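Long-range contacts in putative amidohydrolase/peptidase (Burkholderia cenocepacia, PDB 4WJB), which probably hydrolyses non-peptide carbon-nitrogen bonds as a zinc-dependent enzyme of the peptidase M20 family: residues Val236-Gly241 and Asn288-Gly293; Tyr229-Thr234 and Cys294-Glu299; Thr68-Arg73 and Gly187-Gly192; Pro90-Ser95 and Asp134-Thr139. All coordinates share one frame; numbering follows the deposited sequence.

Interaction 1: residues Val236-Gly241 and Asn288-Gly293. With EDO (1,2-ethanediol), chain H.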
loop_
_atom_site.group_PDB
_atom_site.type_symbol
_atom_site.label_atom_id
_atom_site.label_comp_id
_atom_site.label_asym_id
_atom_site.label_seq_id
_atom_site.Cartn_x
_atom_site.Cartn_y
_atom_site.Cartn_z
ATOM N N VAL A 236 16.319 1.503 -1.917
ATOM C CA VAL A 236 16.985 0.860 -3.040
ATOM C C VAL A 236 16.275 -0.427 -3.442
ATOM O O VAL A 236 16.165 -1.356 -2.640
ATOM C CB VAL A 236 18.455 0.539 -2.708
ATOM C CG1 VAL A 236 19.127 -0.166 -3.877
ATOM C CG2 VAL A 236 19.209 1.807 -2.341
ATOM N N ASP A 237 15.785 -0.470 -4.680
ATOM C CA ASP A 237 15.218 -1.693 -5.236
ATOM C C ASP A 237 16.261 -2.803 -5.169
ATOM O O ASP A 237 17.389 -2.629 -5.625
ATOM C CB ASP A 237 14.762 -1.484 -6.684
ATOM C CG ASP A 237 13.445 -0.731 -6.787
ATOM O OD1 ASP A 237 12.971 -0.196 -5.764
ATOM O OD2 ASP A 237 12.879 -0.673 -7.901
ATOM N N ALA A 238 15.894 -3.935 -4.581
ATOM C CA ALA A 238 16.842 -5.032 -4.435
ATOM C C ALA A 238 16.131 -6.373 -4.368
ATOM O O ALA A 238 15.092 -6.509 -3.718
ATOM C CB ALA A 238 17.699 -4.828 -3.199
ATOM N N HIS A 239 16.698 -7.355 -5.060
ATOM C CA HIS A 239 16.204 -8.720 -5.016
ATOM C C HIS A 239 16.424 -9.292 -3.619
ATOM O O HIS A 239 17.538 -9.270 -3.102
ATOM C CB HIS A 239 16.904 -9.571 -6.079
ATOM C CG HIS A 239 16.372 -10.964 -6.191
ATOM N ND1 HIS A 239 17.057 -12.062 -5.717
ATOM C CD2 HIS A 239 15.220 -11.437 -6.721
ATOM C CE1 HIS A 239 16.351 -13.154 -5.954
ATOM N NE2 HIS A 239 15.231 -12.802 -6.560
ATOM N N ALA A 240 15.356 -9.806 -3.018
ATOM C CA ALA A 240 15.367 -10.215 -1.615
ATOM C C ALA A 240 16.339 -11.353 -1.307
ATOM O O ALA A 240 17.019 -11.331 -0.283
ATOM C CB ALA A 240 13.958 -10.603 -1.183
ATOM N N GLY A 241 16.403 -12.347 -2.190
ATOM C CA GLY A 241 17.245 -13.508 -1.959
ATOM C C GLY A 241 18.737 -13.222 -1.970
ATOM O O GLY A 241 19.496 -13.813 -1.202
ATOM N N ASN A 288 8.907 -10.571 -3.993
ATOM C CA ASN A 288 10.275 -11.081 -3.916
ATOM C C ASN A 288 11.349 -9.996 -3.966
ATOM O O ASN A 288 12.527 -10.297 -4.139
ATOM C CB ASN A 288 10.524 -12.104 -5.030
ATOM C CG ASN A 288 10.440 -11.495 -6.420
ATOM O OD1 ASN A 288 9.756 -10.494 -6.636
ATOM N ND2 ASN A 288 11.128 -12.114 -7.378
ATOM N N THR A 289 10.953 -8.734 -3.822
ATOM C CA THR A 289 11.939 -7.658 -3.829
ATOM C C THR A 289 11.822 -6.747 -2.614
ATOM O O THR A 289 10.735 -6.534 -2.079
ATOM C CB THR A 289 11.836 -6.786 -5.102
ATOM O OG1 THR A 289 10.765 -5.848 -4.958
ATOM C CG2 THR A 289 11.602 -7.641 -6.333
ATOM N N VAL A 290 12.960 -6.219 -2.180
ATOM C CA VAL A 290 13.000 -5.192 -1.153
ATOM C C VAL A 290 12.479 -3.889 -1.742
ATOM O O VAL A 290 13.042 -3.392 -2.719
ATOM C CB VAL A 290 14.430 -4.984 -0.622
ATOM C CG1 VAL A 290 14.455 -3.867 0.411
ATOM C CG2 VAL A 290 14.990 -6.290 -0.055
ATOM N N PRO A 291 11.394 -3.338 -1.166
ATOM C CA PRO A 291 10.782 -2.102 -1.672
ATOM C C PRO A 291 11.740 -0.917 -1.632
ATOM O O PRO A 291 12.287 -0.609 -0.573
ATOM C CB PRO A 291 9.601 -1.870 -0.717
ATOM C CG PRO A 291 9.313 -3.209 -0.131
ATOM C CD PRO A 291 10.647 -3.890 -0.021
ATOM N N GLY A 292 11.932 -0.258 -2.770
ATOM C CA GLY A 292 12.845 0.867 -2.848
ATOM C C GLY A 292 12.131 2.203 -2.776
ATOM O O GLY A 292 12.763 3.259 -2.730
ATOM N N GLY A 293 10.805 2.159 -2.770
ATOM C CA GLY A 293 10.014 3.370 -2.665
ATOM C C GLY A 293 8.733 3.161 -1.888
ATOM O O GLY A 293 8.096 2.108 -1.974
HETATM C C1 EDO H . 13.295 -15.999 -7.316
HETATM O O1 EDO H . 12.840 -14.801 -6.675
HETATM C C2 EDO H . 14.785 -16.175 -7.047
HETATM O O2 EDO H . 15.175 -17.534 -7.283
#
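H239 and N288 both grip O1 of a 1,2-ethanediol molecule, probably a leftover of the crystallisation liquor. N288 ND2 donates to O1 over 3.3 Å in an almost straight line. H239 NE2 shares a 3.1 Å hydrogen bond with the same oxygen, which lies at the edge of the imidazole near its plane; R301 of the second subunit also binds the diol. With CG anti to the backbone N (chi1 -175°), the H239 ring swings out beside the N288 amide. The backbones run antiparallel. V290 N reaches A238 O at 2.6 Å, whereas the return bond from A238 N to V290 O is weak at 3.4 Å. Next along, A240 N bonds to N288 O at 3.1 Å. A238 CB and V290 CB meet on one face of this short pairing, 4.2 Å apart. At the other end D237 bends its carboxylate back over the chain, setting OD1 3.1 Å from G292 CA, while OD2 is held by a salt bridge to R283. H239 also packs on G368 of the second subunit. In the M20 dimerisation region, strand 289-302 carries a classic beta bulge here, two residues, G292 and G293, set opposite the single R283.

Interaction 2: residues Tyr229-Thr234 and Cys294-Glu299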
loop_
_atom_site.group_PDB
_atom_site.type_symbol
_atom_site.label_atom_id
_atom_site.label_comp_id
_atom_site.label_asym_id
_atom_site.label_seq_id
_atom_site.Cartn_x
_atom_site.Cartn_y
_atom_site.Cartn_z
ATOM N N TYR A 229 -0.413 15.596 5.508
ATOM C CA TYR A 229 0.936 15.465 4.973
ATOM C C TYR A 229 1.030 14.372 3.915
ATOM O O TYR A 229 0.246 13.422 3.909
ATOM C CB TYR A 229 1.944 15.152 6.086
ATOM C CG TYR A 229 1.948 16.122 7.242
ATOM C CD1 TYR A 229 1.037 15.991 8.280
ATOM C CD2 TYR A 229 2.875 17.155 7.307
ATOM C CE1 TYR A 229 1.033 16.869 9.341
ATOM C CE2 TYR A 229 2.882 18.042 8.372
ATOM C CZ TYR A 229 1.957 17.888 9.385
ATOM O OH TYR A 229 1.942 18.752 10.453
ATOM N N GLU A 230 2.002 14.521 3.024
ATOM C CA GLU A 230 2.408 13.445 2.135
ATOM C C GLU A 230 3.876 13.152 2.391
ATOM O O GLU A 230 4.691 14.072 2.478
ATOM C CB GLU A 230 2.166 13.815 0.671
ATOM C CG GLU A 230 0.695 13.861 0.298
ATOM C CD GLU A 230 0.475 14.196 -1.158
ATOM O OE1 GLU A 230 1.427 14.673 -1.806
ATOM O OE2 GLU A 230 -0.651 13.983 -1.654
ATOM N N VAL A 231 4.203 11.872 2.536
ATOM C CA VAL A 231 5.562 11.458 2.842
ATOM C C VAL A 231 6.062 10.441 1.825
ATOM O O VAL A 231 5.403 9.433 1.570
ATOM C CB VAL A 231 5.675 10.843 4.249
ATOM C CG1 VAL A 231 7.099 10.356 4.496
ATOM C CG2 VAL A 231 5.258 11.850 5.311
ATOM N N THR A 232 7.221 10.718 1.241
ATOM C CA THR A 232 7.854 9.773 0.329
ATOM C C THR A 232 9.193 9.306 0.879
ATOM O O THR A 232 10.087 10.113 1.138
ATOM C CB THR A 232 8.063 10.380 -1.068
ATOM O OG1 THR A 232 6.790 10.600 -1.682
ATOM C CG2 THR A 232 8.874 9.434 -1.942
ATOM N N LEU A 233 9.320 7.997 1.070
ATOM C CA LEU A 233 10.584 7.401 1.481
ATOM C C LEU A 233 11.262 6.744 0.289
ATOM O O LEU A 233 10.629 6.000 -0.460
ATOM C CB LEU A 233 10.368 6.378 2.594
ATOM C CG LEU A 233 9.941 6.945 3.945
ATOM C CD1 LEU A 233 9.669 5.818 4.921
ATOM C CD2 LEU A 233 11.015 7.876 4.476
ATOM N N THR A 234 12.549 7.024 0.116
ATOM C CA THR A 234 13.287 6.502 -1.024
ATOM C C THR A 234 14.403 5.575 -0.570
ATOM O O THR A 234 15.293 5.977 0.179
ATOM C CB THR A 234 13.881 7.629 -1.876
ATOM O OG1 THR A 234 12.825 8.456 -2.376
ATOM C CG2 THR A 234 14.673 7.052 -3.048
ATOM N N CYS A 294 8.343 4.166 -1.118
ATOM C CA CYS A 294 7.093 4.062 -0.390
ATOM C C CYS A 294 6.477 5.427 -0.111
ATOM O O CYS A 294 7.094 6.286 0.514
ATOM C CB CYS A 294 7.296 3.304 0.918
ATOM S SG CYS A 294 5.729 2.821 1.690
ATOM N N PHE A 295 5.254 5.608 -0.591
ATOM C CA PHE A 295 4.484 6.821 -0.352
ATOM C C PHE A 295 3.396 6.527 0.673
ATOM O O PHE A 295 2.773 5.464 0.633
ATOM C CB PHE A 295 3.884 7.336 -1.668
ATOM C CG PHE A 295 2.762 8.330 -1.493
ATOM C CD1 PHE A 295 3.030 9.686 -1.384
ATOM C CD2 PHE A 295 1.438 7.911 -1.467
ATOM C CE1 PHE A 295 1.999 10.605 -1.232
ATOM C CE2 PHE A 295 0.404 8.823 -1.313
ATOM C CZ PHE A 295 0.685 10.171 -1.199
ATOM N N PHE A 296 3.179 7.452 1.601
ATOM C CA PHE A 296 2.053 7.340 2.524
ATOM C C PHE A 296 1.608 8.701 3.039
ATOM O O PHE A 296 2.368 9.671 3.019
ATOM C CB PHE A 296 2.389 6.410 3.701
ATOM C CG PHE A 296 3.490 6.915 4.593
ATOM C CD1 PHE A 296 4.819 6.609 4.323
ATOM C CD2 PHE A 296 3.197 7.677 5.718
ATOM C CE1 PHE A 296 5.833 7.063 5.150
ATOM C CE2 PHE A 296 4.207 8.138 6.546
ATOM C CZ PHE A 296 5.526 7.831 6.262
ATOM N N THR A 297 0.361 8.765 3.489
ATOM C CA THR A 297 -0.213 10.013 3.979
ATOM C C THR A 297 -0.268 10.041 5.496
ATOM O O THR A 297 -0.308 9.000 6.148
ATOM C CB THR A 297 -1.633 10.229 3.441
ATOM O OG1 THR A 297 -2.469 9.148 3.870
ATOM C CG2 THR A 297 -1.628 10.295 1.912
ATOM N N VAL A 298 -0.260 11.247 6.055
ATOM C CA VAL A 298 -0.451 11.426 7.484
ATOM C C VAL A 298 -1.455 12.548 7.702
ATOM O O VAL A 298 -1.390 13.585 7.037
ATOM C CB VAL A 298 0.868 11.768 8.215
ATOM C CG1 VAL A 298 0.635 11.897 9.711
ATOM C CG2 VAL A 298 1.927 10.713 7.943
ATOM N N GLU A 299 -2.392 12.348 8.618
ATOM C CA GLU A 299 -3.246 13.463 9.015
ATOM C C GLU A 299 -3.377 13.519 10.532
ATOM O O GLU A 299 -3.512 12.495 11.204
ATOM C CB GLU A 299 -4.624 13.383 8.333
ATOM C CG GLU A 299 -5.476 12.182 8.689
ATOM C CD GLU A 299 -6.963 12.523 8.741
ATOM O OE1 GLU A 299 -7.564 12.806 7.682
ATOM O OE2 GLU A 299 -7.524 12.524 9.854
#
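Y229 faces V298 in a hydrogen-bonded antiparallel pair: Y229 N reaches V298 O at 2.7 Å, and V298 N answers Y229 O. The tyrosine ring turns an edge to V298 O, and its OH continues to D312. E230 extends along the rim of the F295 ring, CB 3.7 Å from CE1. Its carboxylate carbon stays in the ring plane, with carboxylate and ring 81° apart, and OE2 goes on to a salt bridge with R287 of the second subunit. V231 pairs with F296 and sits over its ring, CB 3.9 Å from the centroid in a CH-pi contact, while CG1 touches CZ at 3.5 Å. A chi1 of 65°, with CG between the backbone N and the carbonyl carbon, places the F296 ring alongside V231. These strands belong to the alpha/beta dimerisation region of M20 enzymes: helices 251-268 and 305-326 pack on the side of Y229, V231, F296 and V298, and E230 points to the other. T232 follows, its OG1 at the edge of the F295 ring, 3.9 Å from CD1. L233 N gives C294 O an almost straight bond of 2.9 Å, and L233 CD1 ends beside the F296 ring edge, 4.0 Å from CE1.

Interaction 3: residues Thr68-Arg73 and Gly187-Gly192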
loop_
_atom_site.group_PDB
_atom_site.type_symbol
_atom_site.label_atom_id
_atom_site.label_comp_id
_atom_site.label_asym_id
_atom_site.label_seq_id
_atom_site.Cartn_x
_atom_site.Cartn_y
_atom_site.Cartn_z
ATOM N N THR A 68 -42.472 33.786 9.417
ATOM C CA THR A 68 -42.270 34.456 8.143
ATOM C C THR A 68 -41.044 33.858 7.453
ATOM O O THR A 68 -39.937 33.898 7.993
ATOM C CB THR A 68 -42.078 35.971 8.317
ATOM O OG1 THR A 68 -43.244 36.537 8.932
ATOM C CG2 THR A 68 -41.853 36.634 6.962
ATOM N N VAL A 69 -41.246 33.303 6.263
ATOM C CA VAL A 69 -40.169 32.636 5.539
ATOM C C VAL A 69 -39.518 33.570 4.519
ATOM O O VAL A 69 -40.206 34.263 3.776
ATOM C CB VAL A 69 -40.689 31.364 4.821
ATOM C CG1 VAL A 69 -39.674 30.852 3.811
ATOM C CG2 VAL A 69 -41.024 30.284 5.845
ATOM N N ARG A 70 -38.189 33.602 4.512
ATOM C CA ARG A 70 -37.446 34.329 3.491
ATOM C C ARG A 70 -36.400 33.395 2.893
ATOM O O ARG A 70 -36.004 32.414 3.525
ATOM C CB ARG A 70 -36.790 35.586 4.072
ATOM C CG ARG A 70 -35.669 35.312 5.054
ATOM C CD ARG A 70 -35.177 36.594 5.725
ATOM N NE ARG A 70 -33.984 36.361 6.535
ATOM C CZ ARG A 70 -34.001 35.929 7.794
ATOM N NH1 ARG A 70 -35.158 35.678 8.399
ATOM N NH2 ARG A 70 -32.861 35.745 8.450
ATOM N N VAL A 71 -35.972 33.690 1.668
ATOM C CA VAL A 71 -34.970 32.876 0.980
ATOM C C VAL A 71 -33.870 33.787 0.433
ATOM O O VAL A 71 -34.172 34.823 -0.160
ATOM C CB VAL A 71 -35.598 32.060 -0.176
ATOM C CG1 VAL A 71 -34.552 31.174 -0.851
ATOM C CG2 VAL A 71 -36.772 31.220 0.319
ATOM N N ASP A 72 -32.600 33.426 0.628
ATOM C CA ASP A 72 -31.524 34.277 0.120
ATOM C C ASP A 72 -31.004 33.769 -1.231
ATOM O O ASP A 72 -31.502 32.774 -1.762
ATOM C CB ASP A 72 -30.380 34.418 1.149
ATOM C CG ASP A 72 -29.586 33.126 1.377
ATOM O OD1 ASP A 72 -29.594 32.212 0.523
ATOM O OD2 ASP A 72 -28.915 33.046 2.435
ATOM N N ARG A 73 -29.998 34.448 -1.772
ATOM C CA ARG A 73 -29.555 34.196 -3.136
ATOM C C ARG A 73 -28.850 32.845 -3.289
ATOM O O ARG A 73 -28.676 32.356 -4.406
ATOM C CB ARG A 73 -28.646 35.337 -3.605
ATOM C CG ARG A 73 -29.347 36.696 -3.625
ATOM C CD ARG A 73 -28.404 37.816 -4.026
ATOM N NE ARG A 73 -28.098 37.804 -5.453
ATOM C CZ ARG A 73 -27.221 38.618 -6.032
ATOM N NH1 ARG A 73 -26.551 39.503 -5.305
ATOM N NH2 ARG A 73 -27.011 38.543 -7.339
ATOM N N GLY A 187 -33.590 32.968 -4.133
ATOM C CA GLY A 187 -34.147 34.003 -3.283
ATOM C C GLY A 187 -33.575 35.385 -3.525
ATOM O O GLY A 187 -32.543 35.538 -4.182
ATOM N N ALA A 188 -34.251 36.390 -2.977
ATOM C CA ALA A 188 -33.878 37.782 -3.180
ATOM C C ALA A 188 -32.998 38.333 -2.058
ATOM O O ALA A 188 -32.324 39.346 -2.241
ATOM C CB ALA A 188 -35.138 38.643 -3.324
ATOM N N GLU A 189 -33.008 37.676 -0.900
ATOM C CA GLU A 189 -32.298 38.201 0.264
ATOM C C GLU A 189 -30.787 38.111 0.100
ATOM O O GLU A 189 -30.273 37.167 -0.506
ATOM C CB GLU A 189 -32.714 37.462 1.541
ATOM C CG GLU A 189 -34.192 37.549 1.885
ATOM C CD GLU A 189 -34.629 38.946 2.288
ATOM O OE1 GLU A 189 -33.783 39.742 2.752
ATOM O OE2 GLU A 189 -35.825 39.248 2.129
ATOM N N PRO A 190 -30.068 39.102 0.640
ATOM C CA PRO A 190 -28.610 39.004 0.680
ATOM C C PRO A 190 -28.192 37.794 1.509
ATOM O O PRO A 190 -28.892 37.423 2.461
ATOM C CB PRO A 190 -28.179 40.314 1.347
ATOM C CG PRO A 190 -29.336 41.238 1.170
ATOM C CD PRO A 190 -30.555 40.370 1.208
ATOM N N VAL A 191 -27.081 37.173 1.134
ATOM C CA VAL A 191 -26.565 36.024 1.862
ATOM C C VAL A 191 -25.642 36.495 2.982
ATOM O O VAL A 191 -24.547 36.991 2.722
ATOM C CB VAL A 191 -25.790 35.058 0.937
ATOM C CG1 VAL A 191 -25.426 33.786 1.691
ATOM C CG2 VAL A 191 -26.612 34.724 -0.304
ATOM N N GLY A 192 -26.084 36.345 4.226
ATOM C CA GLY A 192 -25.285 36.787 5.357
ATOM C C GLY A 192 -25.120 38.296 5.397
ATOM O O GLY A 192 -25.899 39.038 4.784
HETATM O O HOH W 1 -28.892 35.170 4.199
#
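This is a surface contact in which a loop, G187-G192, is bridged to the chain leaving strand 68-71 of the M20 alpha/beta fold, a strand that pairs with strand 77-81. D72 and E189 form a single backbone bridge. E189 N donates to V71 O over 3.2 Å, on a lone pair of that oxygen, which G187 CA also approaches. Weak bonds from G187 N to D72 O and from R73 N to E189 O carry the pairing on. On the strand side the R70 chain crosses E189 at about a right angle, R70 CB against E189 CG at 3.9 Å. The guanidinium continues past it to D134, while R70 NE and E189 OE1 remain 5.1 Å apart and not in contact. D72 sets its carboxylate against V191, OD2 3.6 Å from CG1, and N76 also holds that oxygen. V191 CG2 rests against R73 CB, and helices 151-157 and 162-167 pack on the same valine. A water ties the far end together: it donates to D72 OD2 and to P190 O, each at 2.8 Å, and accepts from G192 N at 3.0 Å.

Interaction 4: residues Pro90-Ser95 and Asp134-Thr139. With EDO (1,2-ethanediol), chain J.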
loop_
_atom_site.group_PDB
_atom_site.type_symbol
_atom_site.label_atom_id
_atom_site.label_comp_id
_atom_site.label_asym_id
_atom_site.label_seq_id
_atom_site.Cartn_x
_atom_site.Cartn_y
_atom_site.Cartn_z
ATOM N N PRO A 90 -31.196 38.196 15.539
ATOM C CA PRO A 90 -31.916 36.950 15.793
ATOM C C PRO A 90 -31.066 35.879 16.458
ATOM O O PRO A 90 -29.831 35.904 16.383
ATOM C CB PRO A 90 -32.320 36.501 14.389
ATOM C CG PRO A 90 -31.200 36.997 13.534
ATOM C CD PRO A 90 -30.850 38.348 14.117
ATOM N N VAL A 91 -31.742 34.945 17.117
ATOM C CA VAL A 91 -31.139 33.670 17.455
ATOM C C VAL A 91 -31.473 32.718 16.316
ATOM O O VAL A 91 -32.631 32.626 15.904
ATOM C CB VAL A 91 -31.648 33.116 18.798
ATOM C CG1 VAL A 91 -31.099 31.703 19.032
ATOM C CG2 VAL A 91 -31.232 34.042 19.930
ATOM N N MET A 92 -30.463 32.030 15.795
ATOM C CA MET A 92 -30.644 31.172 14.628
ATOM C C MET A 92 -30.361 29.719 14.987
ATOM O O MET A 92 -29.472 29.432 15.781
ATOM C CB MET A 92 -29.735 31.622 13.475
ATOM C CG MET A 92 -29.828 30.753 12.210
ATOM S SD MET A 92 -29.006 31.461 10.755
ATOM C CE MET A 92 -27.329 31.660 11.366
ATOM N N THR A 93 -31.137 28.807 14.417
ATOM C CA THR A 93 -30.878 27.390 14.594
ATOM C C THR A 93 -31.294 26.646 13.341
ATOM O O THR A 93 -32.176 27.083 12.614
ATOM C CB THR A 93 -31.610 26.812 15.827
ATOM O OG1 THR A 93 -31.166 25.470 16.063
ATOM C CG2 THR A 93 -33.121 26.822 15.632
ATOM N N GLY A 94 -30.639 25.528 13.067
ATOM C CA GLY A 94 -30.987 24.758 11.895
ATOM C C GLY A 94 -29.805 23.979 11.376
ATOM O O GLY A 94 -28.766 23.880 12.033
ATOM N N SER A 95 -29.962 23.438 10.178
ATOM C CA SER A 95 -28.984 22.515 9.637
ATOM C C SER A 95 -29.257 22.365 8.149
ATOM O O SER A 95 -29.724 23.305 7.504
ATOM C CB SER A 95 -29.064 21.173 10.371
ATOM O OG SER A 95 -27.985 20.318 10.041
ATOM N N ASP A 134 -34.696 32.495 14.084
ATOM C CA ASP A 134 -34.652 31.988 12.714
ATOM C C ASP A 134 -34.381 30.492 12.710
ATOM O O ASP A 134 -33.448 30.045 13.355
ATOM C CB ASP A 134 -33.557 32.685 11.896
ATOM C CG ASP A 134 -33.953 34.069 11.435
ATOM O OD1 ASP A 134 -35.165 34.331 11.281
ATOM O OD2 ASP A 134 -33.041 34.897 11.224
ATOM N N VAL A 135 -35.197 29.723 11.992
ATOM C CA VAL A 135 -34.876 28.319 11.732
ATOM C C VAL A 135 -34.417 28.217 10.284
ATOM O O VAL A 135 -35.133 28.642 9.376
ATOM C CB VAL A 135 -36.075 27.377 11.989
ATOM C CG1 VAL A 135 -35.673 25.928 11.729
ATOM C CG2 VAL A 135 -36.584 27.543 13.419
ATOM N N VAL A 136 -33.218 27.675 10.069
ATOM C CA VAL A 136 -32.581 27.753 8.755
ATOM C C VAL A 136 -32.313 26.387 8.112
ATOM O O VAL A 136 -31.923 25.431 8.782
ATOM C CB VAL A 136 -31.230 28.525 8.833
ATOM C CG1 VAL A 136 -30.271 27.843 9.801
ATOM C CG2 VAL A 136 -30.586 28.652 7.454
ATOM N N ILE A 137 -32.548 26.307 6.808
ATOM C CA ILE A 137 -32.007 25.233 5.994
ATOM C C ILE A 137 -30.873 25.779 5.134
ATOM O O ILE A 137 -31.089 26.669 4.303
ATOM C CB ILE A 137 -33.056 24.609 5.074
ATOM C CG1 ILE A 137 -34.197 24.003 5.890
ATOM C CG2 ILE A 137 -32.407 23.540 4.196
ATOM C CD1 ILE A 137 -35.283 23.384 5.032
ATOM N N TRP A 138 -29.672 25.250 5.340
ATOM C CA TRP A 138 -28.519 25.603 4.515
ATOM C C TRP A 138 -28.486 24.761 3.240
ATOM O O TRP A 138 -28.642 23.543 3.291
ATOM C CB TRP A 138 -27.211 25.410 5.284
ATOM C CG TRP A 138 -27.081 26.231 6.539
ATOM C CD1 TRP A 138 -27.056 25.761 7.821
ATOM C CD2 TRP A 138 -26.934 27.654 6.630
ATOM N NE1 TRP A 138 -26.909 26.800 8.705
ATOM C CE2 TRP A 138 -26.836 27.975 8.001
ATOM C CE3 TRP A 138 -26.884 28.689 5.688
ATOM C CZ2 TRP A 138 -26.688 29.285 8.454
ATOM C CZ3 TRP A 138 -26.736 29.995 6.139
ATOM C CH2 TRP A 138 -26.640 30.279 7.512
ATOM N N THR A 139 -28.276 25.422 2.105
ATOM C CA THR A 139 -28.193 24.761 0.809
ATOM C C THR A 139 -26.931 23.906 0.685
ATOM O O THR A 139 -25.846 24.336 1.084
ATOM C CB THR A 139 -28.216 25.794 -0.341
ATOM O OG1 THR A 139 -29.427 26.550 -0.274
ATOM C CG2 THR A 139 -28.123 25.106 -1.709
HETATM C C1 EDO J . -26.692 26.912 13.187
HETATM O O1 EDO J . -27.625 27.734 12.484
HETATM C C2 EDO J . -25.676 26.380 12.186
HETATM O O2 EDO J . -26.357 25.599 11.201
#
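M92, V136 and W138 pack closely on one face of this buried strand pair, whereas T93 and V135 meet more lightly on the other. The tight part begins with a run of backbone bonds between the parallel strands, from D134 N to V91 O, T93 N to D134 O at 2.8 Å, V136 N to T93 O, S95 N to V136 O, and finally W138 N to S95 O at 2.9 Å. G94 brings its CA within 3.3 Å of V136 O. On the close-packed face M92 and W138 reach toward each other: M92 CE is 3.8 Å from CZ2 at the indole edge, and SD stands obliquely, 5.0 Å from the centroid of the six-membered ring, a Met-aromatic contact. V136 CG2 sits over the centre of that indole. Strands 91-96 and 133-138, with helix 109-124 between them in sequence, make a beta-alpha-beta unit of the M20 catalytic fold, and strand 91-96 ends at the zinc ligand H96. The lighter contact is between T93 and V135, which point the same way with their CG2 methyls 4.2 Å apart; T93 OG1 is held by the Y200 carbonyl. A 1,2-ethanediol, probably from the crystallisation liquor, sits by M92, V136 and W138. W138 NE1 donates a 2.8 Å hydrogen bond to its O2, which lies at the ring edge, in its plane, and 3.1 Å from G94 O. E201 binds both this diol and S95 OG.

Overall arrangement
The four contacts fall into two groups on opposite sides of the chain's centre. Interactions 1 and 2 share strand 289-302 and have centres about 19 Å apart; both touch the second subunit, and they meet where G292 O approaches T234 CG2. Interactions 3 and 4, with centres about 12 Å apart, are joined by the salt bridge from R70 NH2 to D134 OD2, 2.9 Å. R80 takes the other carboxylate oxygen of D134. Only interaction 4 comes near the metal: the S95 side chain lies about 5 Å from the zinc ion, which H96, D107 and H203 bind. Between interactions 2 and 4 the nearest atoms are about 22 Å apart.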